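Long-range contact in RagB/SusD domain protein (Flavobacterium johnsoniae, PDB 5J90), which binds chitin and probably works at the cell surface as a SusD-like outer-membrane lipoprotein, as part of a chitin utilization system: residues D113-V124 with E164-R175. Numbering follows the deposited sequence.
Sequences DQFYALSLILKV and ELDTAVAELTKR
Glu164 lies across the side chains of Leu120, Lys123 and Val124. Its CB meets Leu120 CD2 and Val124 CG2. Glu164 CG is 3.9 Å from Leu120 CD2, and Glu164 CD still touches that methyl. The chain is extended (chi2 168°) and runs on along the leucine, which carries the carboxylate to Lys123. Glu164 OE1 rests 3.5 Å from Val124 CG2. Glu164 OE2 forms a 2.8 Å salt bridge with Lys123 NZ. The amine approaches on the syn side, 32° out of the carboxylate plane. Tyr139 hydrogen-bonds Glu164 OE1 and makes a cation-pi contact with Lys123.

Near the middle, small residues let the backbones come close. Ala168 CB sits 3.4 Å from Ala117 O and 3.6 Å from Ile121 CG1. Ala117 CB in turn touches Leu172 CG. This is antiparallel helix packing: the axes of the two segments, 142° apart in direction, approach to 8.4 Å at their closest. It joins helices 113-134 and 154-177 of the SusD-like fold, a largely helical fold of the TPR clan. Leu172 CD1 and Ile121 CD1 meet tip to tip, and Leu118 CD2 also touches Leu172 CD1.

At the other end, Gln114 CB lies 3.5 Å above one face of the Arg175 guanidinium. Arg175 NE and NH2 grip Glu171 OE2 side-on, which holds the guanidinium in place, while NH1 pairs with Glu180. With an alanine here, Glu171 OE2 would probably lose both these donors, Glu180 a salt-bridge partner, and Gln114 the flat group it packs on. Asp113 OD2, whose OD1 is held by Gly110 N, is 4.4 Å from Glu171 OE1. Lys174 NZ salt-bridges Glu171 OE1, completing a network with Arg175. This charge, with a water that donates to both acids and accepts from Lys174 NZ, probably eases their repulsion.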
loop_
_atom_site.group_PDB
_atom_site.type_symbol
_atom_site.label_atom_id
_atom_site.label_comp_id
_atom_site.label_asym_id
_atom_site.label_seq_id
_atom_site.Cartn_x
_atom_site.Cartn_y
_atom_site.Cartn_z
ATOM N N ASP A 113 8.426 -21.725 -31.663
ATOM C CA ASP A 113 8.477 -21.312 -30.264
ATOM C C ASP A 113 9.752 -20.572 -29.859
ATOM O O ASP A 113 9.773 -19.924 -28.815
ATOM C CB ASP A 113 8.171 -22.484 -29.327
ATOM C CG ASP A 113 6.683 -22.814 -29.278
ATOM O OD1 ASP A 113 5.859 -21.873 -29.328
ATOM O OD2 ASP A 113 6.335 -24.010 -29.193
ATOM N N GLN A 114 10.807 -20.639 -30.672
ATOM C CA GLN A 114 11.990 -19.842 -30.373
ATOM C C GLN A 114 11.661 -18.357 -30.527
ATOM O O GLN A 114 12.052 -17.534 -29.695
ATOM C CB GLN A 114 13.203 -20.250 -31.231
ATOM C CG GLN A 114 13.171 -19.810 -32.696
ATOM C CD GLN A 114 12.394 -20.756 -33.596
ATOM O OE1 GLN A 114 11.332 -21.257 -33.230
ATOM N NE2 GLN A 114 12.929 -21.007 -34.788
ATOM N N PHE A 115 10.911 -18.017 -31.570
ATOM C CA PHE A 115 10.509 -16.627 -31.775
ATOM C C PHE A 115 9.470 -16.191 -30.741
ATOM O O PHE A 115 9.486 -15.045 -30.287
ATOM C CB PHE A 115 9.993 -16.404 -33.199
ATOM C CG PHE A 115 11.058 -16.543 -34.254
ATOM C CD1 PHE A 115 12.049 -15.586 -34.388
ATOM C CD2 PHE A 115 11.066 -17.631 -35.107
ATOM C CE1 PHE A 115 13.032 -15.713 -35.355
ATOM C CE2 PHE A 115 12.046 -17.767 -36.076
ATOM C CZ PHE A 115 13.029 -16.809 -36.198
ATOM N N TYR A 116 8.576 -17.099 -30.371
ATOM C CA TYR A 116 7.611 -16.812 -29.313
ATOM C C TYR A 116 8.350 -16.486 -28.012
ATOM O O TYR A 116 8.069 -15.482 -27.363
ATOM C CB TYR A 116 6.658 -17.991 -29.125
ATOM C CG TYR A 116 5.687 -17.852 -27.969
ATOM C CD1 TYR A 116 4.940 -16.690 -27.792
ATOM C CD2 TYR A 116 5.499 -18.893 -27.072
ATOM C CE1 TYR A 116 4.039 -16.572 -26.738
ATOM C CE2 TYR A 116 4.602 -18.786 -26.020
ATOM C CZ TYR A 116 3.880 -17.621 -25.857
ATOM O OH TYR A 116 2.989 -17.510 -24.808
ATOM N N ALA A 117 9.293 -17.336 -27.631
ATOM C CA ALA A 117 10.091 -17.105 -26.429
ATOM C C ALA A 117 10.786 -15.745 -26.438
ATOM O O ALA A 117 10.734 -15.002 -25.453
ATOM C CB ALA A 117 11.119 -18.217 -26.256
ATOM N N LEU A 118 11.429 -15.404 -27.551
ATOM C CA LEU A 118 12.139 -14.139 -27.637
ATOM C C LEU A 118 11.159 -12.972 -27.527
ATOM O O LEU A 118 11.461 -11.954 -26.886
ATOM C CB LEU A 118 12.971 -14.060 -28.927
ATOM C CG LEU A 118 14.149 -15.037 -28.900
ATOM C CD1 LEU A 118 14.656 -15.319 -30.315
ATOM C CD2 LEU A 118 15.281 -14.501 -28.030
ATOM N N SER A 119 9.981 -13.116 -28.136
ATOM C CA SER A 119 8.966 -12.063 -28.059
ATOM C C SER A 119 8.505 -11.852 -26.618
ATOM O O SER A 119 8.244 -10.713 -26.223
ATOM C CB SER A 119 7.766 -12.335 -28.985
ATOM O OG SER A 119 6.887 -13.311 -28.456
ATOM N N LEU A 120 8.432 -12.927 -25.833
ATOM C CA LEU A 120 8.023 -12.814 -24.431
ATOM C C LEU A 120 9.041 -12.032 -23.603
ATOM O O LEU A 120 8.678 -11.213 -22.754
ATOM C CB LEU A 120 7.791 -14.194 -23.811
ATOM C CG LEU A 120 6.550 -14.950 -24.294
ATOM C CD1 LEU A 120 6.518 -16.338 -23.677
ATOM C CD2 LEU A 120 5.282 -14.165 -23.954
ATOM N N ILE A 121 10.324 -12.288 -23.834
ATOM C CA ILE A 121 11.359 -11.565 -23.106
ATOM C C ILE A 121 11.301 -10.072 -23.425
ATOM O O ILE A 121 11.338 -9.225 -22.526
ATOM C CB ILE A 121 12.761 -12.143 -23.390
ATOM C CG1 ILE A 121 12.804 -13.617 -22.980
ATOM C CG2 ILE A 121 13.830 -11.344 -22.654
ATOM C CD1 ILE A 121 14.089 -14.343 -23.425
ATOM N N LEU A 122 11.199 -9.740 -24.709
ATOM C CA LEU A 122 11.067 -8.343 -25.113
ATOM C C LEU A 122 9.781 -7.712 -24.584
ATOM O O LEU A 122 9.768 -6.542 -24.195
ATOM C CB LEU A 122 11.117 -8.226 -26.636
ATOM C CG LEU A 122 12.515 -8.134 -27.218
ATOM C CD1 LEU A 122 12.435 -8.258 -28.733
ATOM C CD2 LEU A 122 13.156 -6.817 -26.806
ATOM N N LYS A 123 8.702 -8.493 -24.584
ATOM C CA LYS A 123 7.418 -8.044 -24.065
ATOM C C LYS A 123 7.550 -7.629 -22.598
ATOM O O LYS A 123 7.110 -6.536 -22.217
ATOM C CB LYS A 123 6.381 -9.157 -24.195
ATOM C CG LYS A 123 4.980 -8.791 -23.724
ATOM C CD LYS A 123 4.121 -10.050 -23.671
ATOM C CE LYS A 123 2.656 -9.738 -23.360
ATOM N NZ LYS A 123 1.880 -10.988 -23.174
ATOM N N VAL A 124 8.158 -8.489 -21.786
ATOM C CA VAL A 124 8.304 -8.181 -20.370
ATOM C C VAL A 124 9.243 -6.977 -20.186
ATOM O O VAL A 124 8.982 -6.098 -19.358
ATOM C CB VAL A 124 8.772 -9.411 -19.583
ATOM C CG1 VAL A 124 9.057 -9.036 -18.125
ATOM C CG2 VAL A 124 7.714 -10.512 -19.658
ATOM N N GLU A 164 5.687 -15.736 -17.952
ATOM C CA GLU A 164 6.184 -15.548 -19.312
ATOM C C GLU A 164 7.694 -15.751 -19.372
ATOM O O GLU A 164 8.206 -16.398 -20.290
ATOM C CB GLU A 164 5.779 -14.175 -19.835
ATOM C CG GLU A 164 4.291 -14.114 -20.151
ATOM C CD GLU A 164 3.775 -12.706 -20.401
ATOM O OE1 GLU A 164 4.431 -11.728 -19.963
ATOM O OE2 GLU A 164 2.699 -12.579 -21.035
ATOM N N LEU A 165 8.418 -15.210 -18.401
ATOM C CA LEU A 165 9.849 -15.477 -18.347
ATOM C C LEU A 165 10.139 -16.967 -18.131
ATOM O O LEU A 165 11.094 -17.490 -18.707
ATOM C CB LEU A 165 10.527 -14.615 -17.284
ATOM C CG LEU A 165 10.476 -13.106 -17.553
ATOM C CD1 LEU A 165 11.175 -12.360 -16.428
ATOM C CD2 LEU A 165 11.090 -12.756 -18.897
ATOM N N ASP A 166 9.330 -17.652 -17.316
ATOM C CA ASP A 166 9.483 -19.109 -17.149
ATOM C C ASP A 166 9.372 -19.820 -18.495
ATOM O O ASP A 166 10.200 -20.670 -18.824
ATOM C CB ASP A 166 8.413 -19.696 -16.215
ATOM C CG ASP A 166 8.591 -19.293 -14.766
ATOM O OD1 ASP A 166 9.713 -18.911 -14.363
ATOM O OD2 ASP A 166 7.578 -19.390 -14.029
ATOM N N THR A 167 8.343 -19.478 -19.261
ATOM C CA THR A 167 8.113 -20.094 -20.568
ATOM C C THR A 167 9.287 -19.843 -21.514
ATOM O O THR A 167 9.806 -20.778 -22.142
ATOM C CB THR A 167 6.820 -19.556 -21.183
ATOM O OG1 THR A 167 5.714 -19.935 -20.351
ATOM C CG2 THR A 167 6.606 -20.114 -22.585
ATOM N N ALA A 168 9.729 -18.590 -21.596
ATOM C CA ALA A 168 10.833 -18.224 -22.482
ATOM C C ALA A 168 12.144 -18.915 -22.110
ATOM O O ALA A 168 12.861 -19.434 -22.977
ATOM C CB ALA A 168 11.021 -16.718 -22.494
ATOM N N VAL A 169 12.467 -18.913 -20.823
ATOM C CA VAL A 169 13.700 -19.533 -20.350
ATOM C C VAL A 169 13.715 -21.037 -20.614
ATOM O O VAL A 169 14.729 -21.585 -21.061
ATOM C CB VAL A 169 13.936 -19.232 -18.848
ATOM C CG1 VAL A 169 15.017 -20.140 -18.280
ATOM C CG2 VAL A 169 14.321 -17.771 -18.661
ATOM N N ALA A 170 12.596 -21.708 -20.365
ATOM C CA ALA A 170 12.534 -23.153 -20.592
ATOM C C ALA A 170 12.695 -23.477 -22.073
ATOM O O ALA A 170 13.442 -24.387 -22.434
ATOM C CB ALA A 170 11.229 -23.713 -20.062
ATOM N N GLU A 171 12.015 -22.726 -22.931
ATOM C CA GLU A 171 12.047 -22.986 -24.370
ATOM C C GLU A 171 13.444 -22.782 -24.949
ATOM O O GLU A 171 13.963 -23.647 -25.672
ATOM C CB GLU A 171 11.028 -22.109 -25.107
ATOM C CG GLU A 171 11.023 -22.303 -26.619
ATOM C CD GLU A 171 10.542 -23.680 -27.041
ATOM O OE1 GLU A 171 9.652 -24.234 -26.364
ATOM O OE2 GLU A 171 11.051 -24.206 -28.055
ATOM N N LEU A 172 14.069 -21.652 -24.641
ATOM C CA LEU A 172 15.392 -21.379 -25.196
ATOM C C LEU A 172 16.462 -22.296 -24.604
ATOM O O LEU A 172 17.391 -22.706 -25.305
ATOM C CB LEU A 172 15.782 -19.915 -25.015
ATOM C CG LEU A 172 14.913 -18.926 -25.790
ATOM C CD1 LEU A 172 15.370 -17.510 -25.498
ATOM C CD2 LEU A 172 14.939 -19.214 -27.298
ATOM N N THR A 173 16.343 -22.621 -23.321
ATOM C CA THR A 173 17.311 -23.504 -22.676
ATOM C C THR A 173 17.250 -24.898 -23.301
ATOM O O THR A 173 18.287 -25.531 -23.515
ATOM C CB THR A 173 17.098 -23.572 -21.155
ATOM O OG1 THR A 173 17.339 -22.274 -20.593
ATOM C CG2 THR A 173 18.060 -24.568 -20.533
ATOM N N LYS A 174 16.045 -25.357 -23.617
ATOM C CA LYS A 174 15.864 -26.631 -24.318
ATOM C C LYS A 174 16.646 -26.649 -25.636
ATOM O O LYS A 174 17.372 -27.607 -25.939
ATOM C CB LYS A 174 14.374 -26.868 -24.580
ATOM C CG LYS A 174 14.057 -28.106 -25.395
ATOM C CD LYS A 174 12.556 -28.239 -25.602
ATOM C CE LYS A 174 12.026 -27.151 -26.521
ATOM N NZ LYS A 174 10.555 -27.283 -26.747
ATOM N N ARG A 175 16.520 -25.578 -26.413
ATOM C CA ARG A 175 17.202 -25.492 -27.700
ATOM C C ARG A 175 18.713 -25.388 -27.550
ATOM O O ARG A 175 19.463 -25.983 -28.327
ATOM C CB ARG A 175 16.635 -24.329 -28.516
ATOM C CG ARG A 175 15.190 -24.574 -28.905
ATOM C CD ARG A 175 14.540 -23.364 -29.546
ATOM N NE ARG A 175 13.126 -23.617 -29.779
ATOM C CZ ARG A 175 12.596 -23.932 -30.957
ATOM N NH1 ARG A 175 13.362 -24.001 -32.041
ATOM N NH2 ARG A 175 11.294 -24.156 -31.047
HETATM O O HOH W 1 8.074 -25.722 -27.632
#